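Local structure of SAM-dependent O-methyltransferase (Thermotoga maritima, 1O54) at residues A[14-17]-A[18-21]; A[109-112]-A[113-116]; A[213-216]-A[217-220]; A[250-253]-A[254-257]. The protein probably methylates N1 of the adenosine at position 58 of tRNA, taking the methyl group from S-adenosyl-L-methionine. All coordinates share one frame; numbering follows the deposited sequence. Where two conformers were deposited one is given.

Interaction 1 (A[14-17]-A[18-21]); sequences GKVA and DTLK
K15 runs its aliphatic chain past the carboxylate of D18 across a single turn of 3-10 helix, in the loop ahead of strand 25-30. With CG turned away from the backbone N (chi1 178°) and the rest extended, K15 is a straight rod beside the aspartate. Its CB lies 4.0 Å from D18 OD2, its CG the same distance from D18 CG, and its CD touches both D18 oxygens at similar range. The tip does not reach the acid directly: one water, 3.1 Å from K15 NZ, donates to D18 OD1 at 2.7 Å. Both charges have firmer mates across the interface, K15 NZ on D183 and D18 OD2 on K204 of the second subunit, so both charged ends face that neighbour. An asparagine at D18 would probably leave K204 of the second subunit, and the nearby K15, without the negative charge they face. The backbone supports the turn with D18 N donating to K15 O at 2.9 Å. One residue on, V16 O takes two donors from T19: the amide N at 3.0 Å, well above the carbonyl plane, and the hydroxyl OG1 at 2.7 Å, tilted only 18° from it.

Interaction 2 (A[109-112]-A[113-116]); sequences DVKE and GDRI
The carboxylate of D114 is met by K111 on one face and at an edge. Over that face come the backbone N of K111, which gives a hydrogen bond of 3.0 Å to D114 OD2 from 62° out of the carboxylate plane, and, on the same side, K111 CG, 3.5 Å from D114 OD1. At the edge, K111 NZ forms a salt bridge to D114 OD1 at 2.8 Å, using the syn lone pair. The lysine gets there by folding: its CG sits between the backbone N and the carbonyl carbon (chi1 68°), the chain extends over the carboxylate, and a last bend at chi4 (-64°) brings the ammonium down to the oxygen. A water donates to the same D114 OD1 at 2.7 Å and to E112 O at 2.9 Å, tying the acid to the turn.

That turn is a type II beta turn from K111 to D114, closed by D114 N donating to K111 O at 3.0 Å, with G113 taking the positive phi of its third position. It follows the Schellman motif at D109 that ends helix 98-107 and feeds strand 115-119 of the Rossmann-like methyltransferase sheet. D114 OD1 also lies close to the like-charged D183 of the same chain, a closeness that K111 NZ, with K15 of the second subunit, which bridges to D183, probably makes tolerable. On the buried side V110 CG2 meets I116 CD1 at 4.0 Å, the two side chains packing with V134 of helix 125-134.

Interaction 3 (A[213-216]-A[217-220]); sequences CPTT and NQVQ
T215 OG1 is gripped twice by Q218: it donates to Q218 OE1 at 2.8 Å and accepts from Q218 N at 3.1 Å, the latter nearly straight at 161°. The threonine is the N-cap of helix 216-228, and its chi1 of 68° swings the hydroxyl between its own backbone N and carbonyl carbon, where it can face the amide of the first turn. Q218 answers from the helix: its CG lies beside the backbone N, the chain extends back under the cap, and OE1 also receives T215 N, a weak bond of 3.0 Å. Q218 N to the threonine hydroxyl, and T215 N weakly back to the glutamine side chain, make a capping box. Q218 was modelled in two conformers, so the side-chain half of the box may not always be in place.

Below it the ordinary helical bonds start, V219 N to T215 O at 3.2 Å and Q220 N to T216 O at 2.9 Å. C213, at the end of strand 207-213, rests its CB against V219 CG2 at 3.8 Å, and Y263 of strand 263-269 also packs on V219. T216 OG1 turns instead to L251 O of the third subunit. Since the amides at a helix start lack acceptors within the helix, the hydroxyl satisfies Q218 N and, in this conformer at least, donates its own hydrogen bond to Q218 OE1.

Interaction 4 (A[250-253]-A[254-257]); sequences RLRP and VDRM
R252 offers the end of its guanidinium to D255, and the two side chains approach at a slant, their planar groups 44° apart. D255 OD2 lies in the guanidinium plane, at the edge between the two terminal nitrogens, and takes both: NH2 at 3.0 Å on its syn lone pair, NH1 at 3.1 Å from above the carboxylate plane. This is an end-on fork onto one oxygen, not the matched pairing of two nitrogens with two oxygens. The arginine leaves the backbone with CG between N and the carbonyl carbon (chi1 64°), then runs extended to NE.

The bridge folds back over the break in strand 252-258, from R252 to D255 within it, where the backbone drops to helical angles; this strand is the second arm of the hairpin with strand 234-245. The backbones of R252 and V254 hydrogen-bond to those of K245 and P243, and R256 and M257 pair with a strand of the third subunit, carrying the sheet across the interface. A leucine at R252 would probably leave the D255 carboxylate without its charged mate and free to turn. With both bonds landing on D255 OD2, that oxygen probably carries more of the negative charge, and the salt bridge ties the break to the weakly bonded residues before it.

How the interactions relate
From the N terminus the four contacts come in series; none nests in or crosses another, and each is local, within eight consecutive residues; the first three shape a turn or a helix start. Interaction 1 shapes the loop ahead of strand 25-30. Interaction 2, its centre about 29 Å from that of interaction 1, turns the chain from helix 98-107 into strand 115-119. Interaction 3 passes it from strand 207-213 into helix 216-228, and interaction 4 braces the break in strand 252-258; 2 and 4 reach the same mixed sheet. The tetramer links them further: K15 of one subunit meets D183, and weakly D114, of the second, while T216 of interaction 3 bonds to L251 of interaction 4 in the third.

Interaction 1 (A[14-17]-A[18-21])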
loop_
_atom_site.group_PDB
_atom_site.type_symbol
_atom_site.label_atom_id
_atom_site.label_comp_id
_atom_site.label_asym_id
_atom_site.label_seq_id
_atom_site.Cartn_x
_atom_site.Cartn_y
_atom_site.Cartn_z
ATOM N N GLY A 14 24.832 -15.695 -31.606
ATOM C CA GLY A 14 23.569 -15.512 -30.879
ATOM C C GLY A 14 22.475 -14.930 -31.727
ATOM O O GLY A 14 22.262 -15.387 -32.856
ATOM N N LYS A 15 21.785 -13.916 -31.188
ATOM C CA LYS A 15 20.720 -13.242 -31.907
ATOM C C LYS A 15 21.258 -12.131 -32.807
ATOM O O LYS A 15 21.695 -11.085 -32.317
ATOM C CB LYS A 15 19.693 -12.644 -30.939
ATOM C CG LYS A 15 18.611 -11.910 -31.711
ATOM C CD LYS A 15 17.401 -11.692 -30.913
ATOM C CE LYS A 15 16.321 -11.100 -31.757
ATOM N NZ LYS A 15 15.069 -10.982 -30.984
ATOM N N VAL A 16 21.157 -12.325 -34.112
ATOM C CA VAL A 16 21.863 -11.465 -35.046
ATOM C C VAL A 16 21.323 -10.061 -35.006
ATOM O O VAL A 16 22.079 -9.103 -35.152
ATOM C CB VAL A 16 21.873 -12.063 -36.494
ATOM C CG1 VAL A 16 22.238 -11.017 -37.531
ATOM C CG2 VAL A 16 22.839 -13.238 -36.565
ATOM N N ALA A 17 20.018 -9.905 -34.785
ATOM C CA ALA A 17 19.453 -8.562 -34.730
ATOM C C ALA A 17 20.003 -7.733 -33.552
ATOM O O ALA A 17 19.875 -6.510 -33.546
ATOM C CB ALA A 17 17.942 -8.654 -34.666
ATOM N N ASP A 18 20.625 -8.395 -32.569
ATOM C CA ASP A 18 21.236 -7.705 -31.418
ATOM C C ASP A 18 22.714 -7.347 -31.630
ATOM O O ASP A 18 23.355 -6.867 -30.709
ATOM C CB ASP A 18 21.193 -8.594 -30.189
ATOM C CG ASP A 18 19.815 -8.701 -29.558
ATOM O OD1 ASP A 18 18.861 -8.043 -30.029
ATOM O OD2 ASP A 18 19.658 -9.446 -28.568
ATOM N N THR A 19 23.251 -7.603 -32.815
ATOM C CA THR A 19 24.644 -7.264 -33.137
ATOM C C THR A 19 24.912 -5.769 -32.934
ATOM O O THR A 19 24.118 -4.944 -33.384
ATOM C CB THR A 19 24.918 -7.655 -34.585
ATOM O OG1 THR A 19 24.791 -9.077 -34.717
ATOM C CG2 THR A 19 26.371 -7.342 -34.982
ATOM N N LEU A 20 25.996 -5.420 -32.242
ATOM C CA LEU A 20 26.255 -4.015 -31.923
ATOM C C LEU A 20 26.954 -3.346 -33.092
ATOM O O LEU A 20 27.962 -3.844 -33.605
ATOM C CB LEU A 20 27.120 -3.880 -30.674
ATOM C CG LEU A 20 26.551 -4.607 -29.452
ATOM C CD1 LEU A 20 27.588 -4.636 -28.380
ATOM C CD2 LEU A 20 25.281 -3.946 -28.978
ATOM N N LYS A 21 26.393 -2.231 -33.537
ATOM C CA LYS A 21 27.017 -1.459 -34.602
ATOM C C LYS A 21 26.930 0.041 -34.342
ATOM O O LYS A 21 26.187 0.488 -33.454
ATOM C CB LYS A 21 26.418 -1.829 -35.951
ATOM C CG LYS A 21 24.978 -1.575 -36.087
ATOM C CD LYS A 21 24.284 -2.742 -36.778
ATOM C CE LYS A 21 22.763 -2.576 -36.714
ATOM N NZ LYS A 21 22.156 -2.961 -35.373
HETATM O O HOH W 1 16.212 -8.288 -30.045
#

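Interaction 2 (A[109-112]-A[113-116])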
loop_
_atom_site.group_PDB
_atom_site.type_symbol
_atom_site.label_atom_id
_atom_site.label_comp_id
_atom_site.label_asym_id
_atom_site.label_seq_id
_atom_site.Cartn_x
_atom_site.Cartn_y
_atom_site.Cartn_z
ATOM N N ASP A 109 -7.255 -3.182 -23.788
ATOM C CA ASP A 109 -7.300 -4.371 -24.645
ATOM C C ASP A 109 -6.610 -4.129 -25.984
ATOM O O ASP A 109 -7.036 -4.684 -27.011
ATOM C CB ASP A 109 -8.736 -4.839 -24.866
ATOM C CG ASP A 109 -8.812 -6.284 -25.351
ATOM O OD1 ASP A 109 -8.085 -7.172 -24.828
ATOM O OD2 ASP A 109 -9.607 -6.593 -26.250
ATOM N N VAL A 110 -5.555 -3.309 -25.979
ATOM C CA VAL A 110 -4.858 -2.966 -27.222
ATOM C C VAL A 110 -4.222 -4.238 -27.805
ATOM O O VAL A 110 -3.495 -4.959 -27.120
ATOM C CB VAL A 110 -3.809 -1.848 -27.059
ATOM C CG1 VAL A 110 -3.220 -1.480 -28.381
ATOM C CG2 VAL A 110 -4.406 -0.631 -26.350
ATOM N N LYS A 111 -4.541 -4.494 -29.071
ATOM C CA LYS A 111 -4.181 -5.745 -29.714
ATOM C C LYS A 111 -3.953 -5.536 -31.202
ATOM O O LYS A 111 -4.208 -4.469 -31.761
ATOM C CB LYS A 111 -5.293 -6.750 -29.501
ATOM C CG LYS A 111 -6.545 -6.392 -30.225
ATOM C CD LYS A 111 -7.747 -7.239 -29.818
ATOM C CE LYS A 111 -8.865 -7.080 -30.873
ATOM N NZ LYS A 111 -9.466 -5.711 -31.026
ATOM N N GLU A 112 -3.421 -6.585 -31.820
ATOM C CA GLU A 112 -3.028 -6.564 -33.239
ATOM C C GLU A 112 -4.118 -5.967 -34.089
ATOM O O GLU A 112 -5.268 -6.429 -34.070
ATOM C CB GLU A 112 -2.713 -7.991 -33.714
ATOM C CG GLU A 112 -2.187 -8.070 -35.145
ATOM C CD GLU A 112 -0.788 -7.540 -35.330
ATOM O OE1 GLU A 112 -0.560 -6.786 -36.329
ATOM O OE2 GLU A 112 0.092 -7.876 -34.503
ATOM N N GLY A 113 -3.745 -4.991 -34.900
ATOM C CA GLY A 113 -4.663 -4.371 -35.846
ATOM C C GLY A 113 -5.532 -3.243 -35.310
ATOM O O GLY A 113 -6.277 -2.622 -36.075
ATOM N N ASP A 114 -5.496 -2.993 -34.012
ATOM C CA ASP A 114 -6.287 -1.945 -33.416
ATOM C C ASP A 114 -5.882 -0.562 -33.937
ATOM O O ASP A 114 -4.711 -0.308 -34.288
ATOM C CB ASP A 114 -6.168 -1.900 -31.909
ATOM C CG ASP A 114 -7.074 -2.861 -31.182
ATOM O OD1 ASP A 114 -7.921 -3.546 -31.832
ATOM O OD2 ASP A 114 -6.956 -2.976 -29.927
ATOM N N ARG A 115 -6.883 0.289 -34.012
ATOM C CA ARG A 115 -6.718 1.715 -34.260
ATOM C C ARG A 115 -6.947 2.424 -32.911
ATOM O O ARG A 115 -8.017 2.272 -32.285
ATOM C CB ARG A 115 -7.734 2.200 -35.297
ATOM C CG ARG A 115 -7.434 1.632 -36.697
ATOM C CD ARG A 115 -8.615 1.690 -37.688
ATOM N NE ARG A 115 -8.975 3.074 -37.996
ATOM C CZ ARG A 115 -10.064 3.715 -37.541
ATOM N NH1 ARG A 115 -10.927 3.124 -36.734
ATOM N NH2 ARG A 115 -10.302 4.950 -37.933
ATOM N N ILE A 116 -5.957 3.205 -32.501
ATOM C CA ILE A 116 -5.907 3.781 -31.167
ATOM C C ILE A 116 -5.623 5.286 -31.293
ATOM O O ILE A 116 -4.738 5.669 -32.065
ATOM C CB ILE A 116 -4.731 3.167 -30.379
ATOM C CG1 ILE A 116 -4.847 1.644 -30.280
ATOM C CG2 ILE A 116 -4.626 3.840 -29.000
ATOM C CD1 ILE A 116 -6.006 1.161 -29.533
HETATM O O HOH W 2 -7.897 -5.293 -33.872
#

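Interaction 3 (A[213-216]-A[217-220])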
loop_
_atom_site.group_PDB
_atom_site.type_symbol
_atom_site.label_atom_id
_atom_site.label_comp_id
_atom_site.label_asym_id
_atom_site.label_seq_id
_atom_site.Cartn_x
_atom_site.Cartn_y
_atom_site.Cartn_z
ATOM N N CYS A 213 -5.055 11.159 -14.122
ATOM C CA CYS A 213 -5.225 12.405 -13.396
ATOM C C CYS A 213 -4.246 12.402 -12.221
ATOM O O CYS A 213 -4.154 11.428 -11.500
ATOM C CB CYS A 213 -6.661 12.527 -12.844
ATOM S SG CYS A 213 -7.938 12.738 -14.090
ATOM N N PRO A 214 -3.497 13.473 -12.023
ATOM C CA PRO A 214 -2.593 13.559 -10.902
ATOM C C PRO A 214 -3.223 13.808 -9.542
ATOM O O PRO A 214 -2.589 13.471 -8.548
ATOM C CB PRO A 214 -1.686 14.745 -11.268
ATOM C CG PRO A 214 -2.460 15.583 -12.120
ATOM C CD PRO A 214 -3.351 14.629 -12.922
ATOM N N THR A 215 -4.400 14.426 -9.513
ATOM C CA THR A 215 -5.037 14.827 -8.250
ATOM C C THR A 215 -6.440 14.213 -8.116
ATOM O O THR A 215 -7.118 13.910 -9.075
ATOM C CB THR A 215 -5.179 16.324 -8.103
ATOM O OG1 THR A 215 -6.142 16.846 -9.057
ATOM C CG2 THR A 215 -3.862 17.055 -8.370
ATOM N N THR A 216 -6.890 14.138 -6.876
ATOM C CA THR A 216 -8.246 13.654 -6.609
ATOM C C THR A 216 -9.301 14.631 -7.137
ATOM O O THR A 216 -10.360 14.220 -7.639
ATOM C CB THR A 216 -8.449 13.435 -5.094
ATOM O OG1 THR A 216 -8.162 14.649 -4.391
ATOM C CG2 THR A 216 -7.531 12.384 -4.587
ATOM N N ASN A 217 -9.026 15.939 -7.068
ATOM C CA ASN A 217 -9.940 16.940 -7.645
ATOM C C ASN A 217 -10.196 16.678 -9.127
ATOM O O ASN A 217 -11.298 16.746 -9.611
ATOM C CB ASN A 217 -9.363 18.381 -7.478
ATOM C CG ASN A 217 -8.891 18.690 -6.058
ATOM O OD1 ASN A 217 -9.526 19.489 -5.325
ATOM N ND2 ASN A 217 -7.796 18.094 -5.662
ATOM N N GLN A 218 -9.133 16.411 -9.860
ATOM C CA GLN A 218 -9.247 16.121 -11.274
ATOM C C GLN A 218 -10.026 14.834 -11.528
ATOM O O GLN A 218 -10.799 14.778 -12.477
ATOM C CB GLN A 218 -7.869 15.996 -11.907
ATOM C CG GLN A 218 -7.171 17.298 -12.155
ATOM C CD GLN A 218 -5.711 17.088 -12.415
ATOM O OE1 GLN A 218 -5.034 16.515 -11.580
ATOM N NE2 GLN A 218 -5.217 17.529 -13.580
ATOM N N VAL A 219 -9.815 13.802 -10.708
ATOM C CA VAL A 219 -10.614 12.596 -10.815
ATOM C C VAL A 219 -12.091 12.895 -10.666
ATOM O O VAL A 219 -12.907 12.451 -11.463
ATOM C CB VAL A 219 -10.191 11.486 -9.793
ATOM C CG1 VAL A 219 -11.148 10.294 -9.879
ATOM C CG2 VAL A 219 -8.737 11.051 -10.018
ATOM N N GLN A 220 -12.440 13.667 -9.642
ATOM C CA GLN A 220 -13.831 14.020 -9.388
ATOM C C GLN A 220 -14.470 14.710 -10.596
ATOM O O GLN A 220 -15.586 14.350 -11.011
ATOM C CB GLN A 220 -13.904 14.898 -8.156
ATOM C CG GLN A 220 -13.446 14.201 -6.876
ATOM C CD GLN A 220 -12.931 15.138 -5.786
ATOM O OE1 GLN A 220 -13.114 16.364 -5.840
ATOM N NE2 GLN A 220 -12.292 14.563 -4.805
#

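Interaction 4 (A[250-253]-A[254-257])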
loop_
_atom_site.group_PDB
_atom_site.type_symbol
_atom_site.label_atom_id
_atom_site.label_comp_id
_atom_site.label_asym_id
_atom_site.label_seq_id
_atom_site.Cartn_x
_atom_site.Cartn_y
_atom_site.Cartn_z
ATOM N N ARG A 250 18.203 -11.685 4.074
ATOM C CA ARG A 250 17.677 -10.477 4.703
ATOM C C ARG A 250 16.680 -9.812 3.774
ATOM O O ARG A 250 16.787 -8.612 3.424
ATOM C CB ARG A 250 18.837 -9.541 5.069
ATOM C CG ARG A 250 19.770 -10.108 6.064
ATOM C CD ARG A 250 20.897 -9.151 6.478
ATOM N NE ARG A 250 21.787 -8.854 5.357
ATOM C CZ ARG A 250 22.729 -9.680 4.886
ATOM N NH1 ARG A 250 22.934 -10.879 5.428
ATOM N NH2 ARG A 250 23.477 -9.300 3.853
ATOM N N LEU A 251 15.669 -10.576 3.358
ATOM C CA LEU A 251 14.673 -10.078 2.420
ATOM C C LEU A 251 13.703 -9.112 3.115
ATOM O O LEU A 251 13.060 -9.464 4.099
ATOM C CB LEU A 251 13.928 -11.236 1.776
ATOM C CG LEU A 251 12.793 -10.824 0.845
ATOM C CD1 LEU A 251 13.316 -10.209 -0.430
ATOM C CD2 LEU A 251 11.990 -12.088 0.564
ATOM N N ARG A 252 13.627 -7.881 2.608
ATOM C CA ARG A 252 12.758 -6.845 3.151
ATOM C C ARG A 252 12.542 -5.768 2.099
ATOM O O ARG A 252 13.340 -5.682 1.145
ATOM C CB ARG A 252 13.406 -6.226 4.382
ATOM C CG ARG A 252 14.692 -5.506 4.103
ATOM C CD ARG A 252 15.199 -4.867 5.353
ATOM N NE ARG A 252 16.255 -3.897 5.138
ATOM C CZ ARG A 252 16.065 -2.603 4.827
ATOM N NH1 ARG A 252 14.840 -2.106 4.585
ATOM N NH2 ARG A 252 17.135 -1.815 4.716
ATOM N N PRO A 253 11.475 -4.977 2.212
ATOM C CA PRO A 253 11.255 -3.893 1.259
ATOM C C PRO A 253 12.382 -2.875 1.332
ATOM O O PRO A 253 13.039 -2.751 2.368
ATOM C CB PRO A 253 9.899 -3.291 1.689
ATOM C CG PRO A 253 9.258 -4.304 2.500
ATOM C CD PRO A 253 10.369 -5.047 3.201
ATOM N N VAL A 254 12.648 -2.189 0.229
ATOM C CA VAL A 254 13.591 -1.044 0.266
ATOM C C VAL A 254 13.075 -0.001 1.263
ATOM O O VAL A 254 11.890 -0.036 1.623
ATOM C CB VAL A 254 13.730 -0.388 -1.083
ATOM C CG1 VAL A 254 14.348 -1.356 -2.090
ATOM C CG2 VAL A 254 12.377 0.186 -1.529
ATOM N N ASP A 255 13.929 0.920 1.715
ATOM C CA ASP A 255 13.515 1.895 2.752
ATOM C C ASP A 255 12.474 2.889 2.247
ATOM O O ASP A 255 11.574 3.280 2.991
ATOM C CB ASP A 255 14.706 2.722 3.267
ATOM C CG ASP A 255 15.790 1.879 3.903
ATOM O OD1 ASP A 255 16.572 2.427 4.724
ATOM O OD2 ASP A 255 15.960 0.674 3.623
ATOM N N ARG A 256 12.629 3.329 0.996
ATOM C CA ARG A 256 11.747 4.342 0.412
ATOM C C ARG A 256 11.249 3.971 -0.992
ATOM O O ARG A 256 11.959 3.319 -1.751
ATOM C CB ARG A 256 12.481 5.677 0.380
ATOM C CG ARG A 256 12.816 6.211 1.784
ATOM C CD ARG A 256 13.129 7.701 1.829
ATOM N NE ARG A 256 11.990 8.504 1.372
ATOM C CZ ARG A 256 10.979 8.904 2.139
ATOM N NH1 ARG A 256 10.912 8.572 3.427
ATOM N NH2 ARG A 256 10.011 9.635 1.603
ATOM N N MET A 257 10.026 4.391 -1.323
ATOM C CA MET A 257 9.380 4.018 -2.600
ATOM C C MET A 257 8.672 5.227 -3.200
ATOM O O MET A 257 8.548 6.273 -2.542
ATOM C CB MET A 257 8.364 2.879 -2.395
ATOM C CG MET A 257 7.253 3.211 -1.396
ATOM S SD MET A 257 6.199 1.786 -0.940
ATOM C CE MET A 257 4.792 1.954 -2.165
#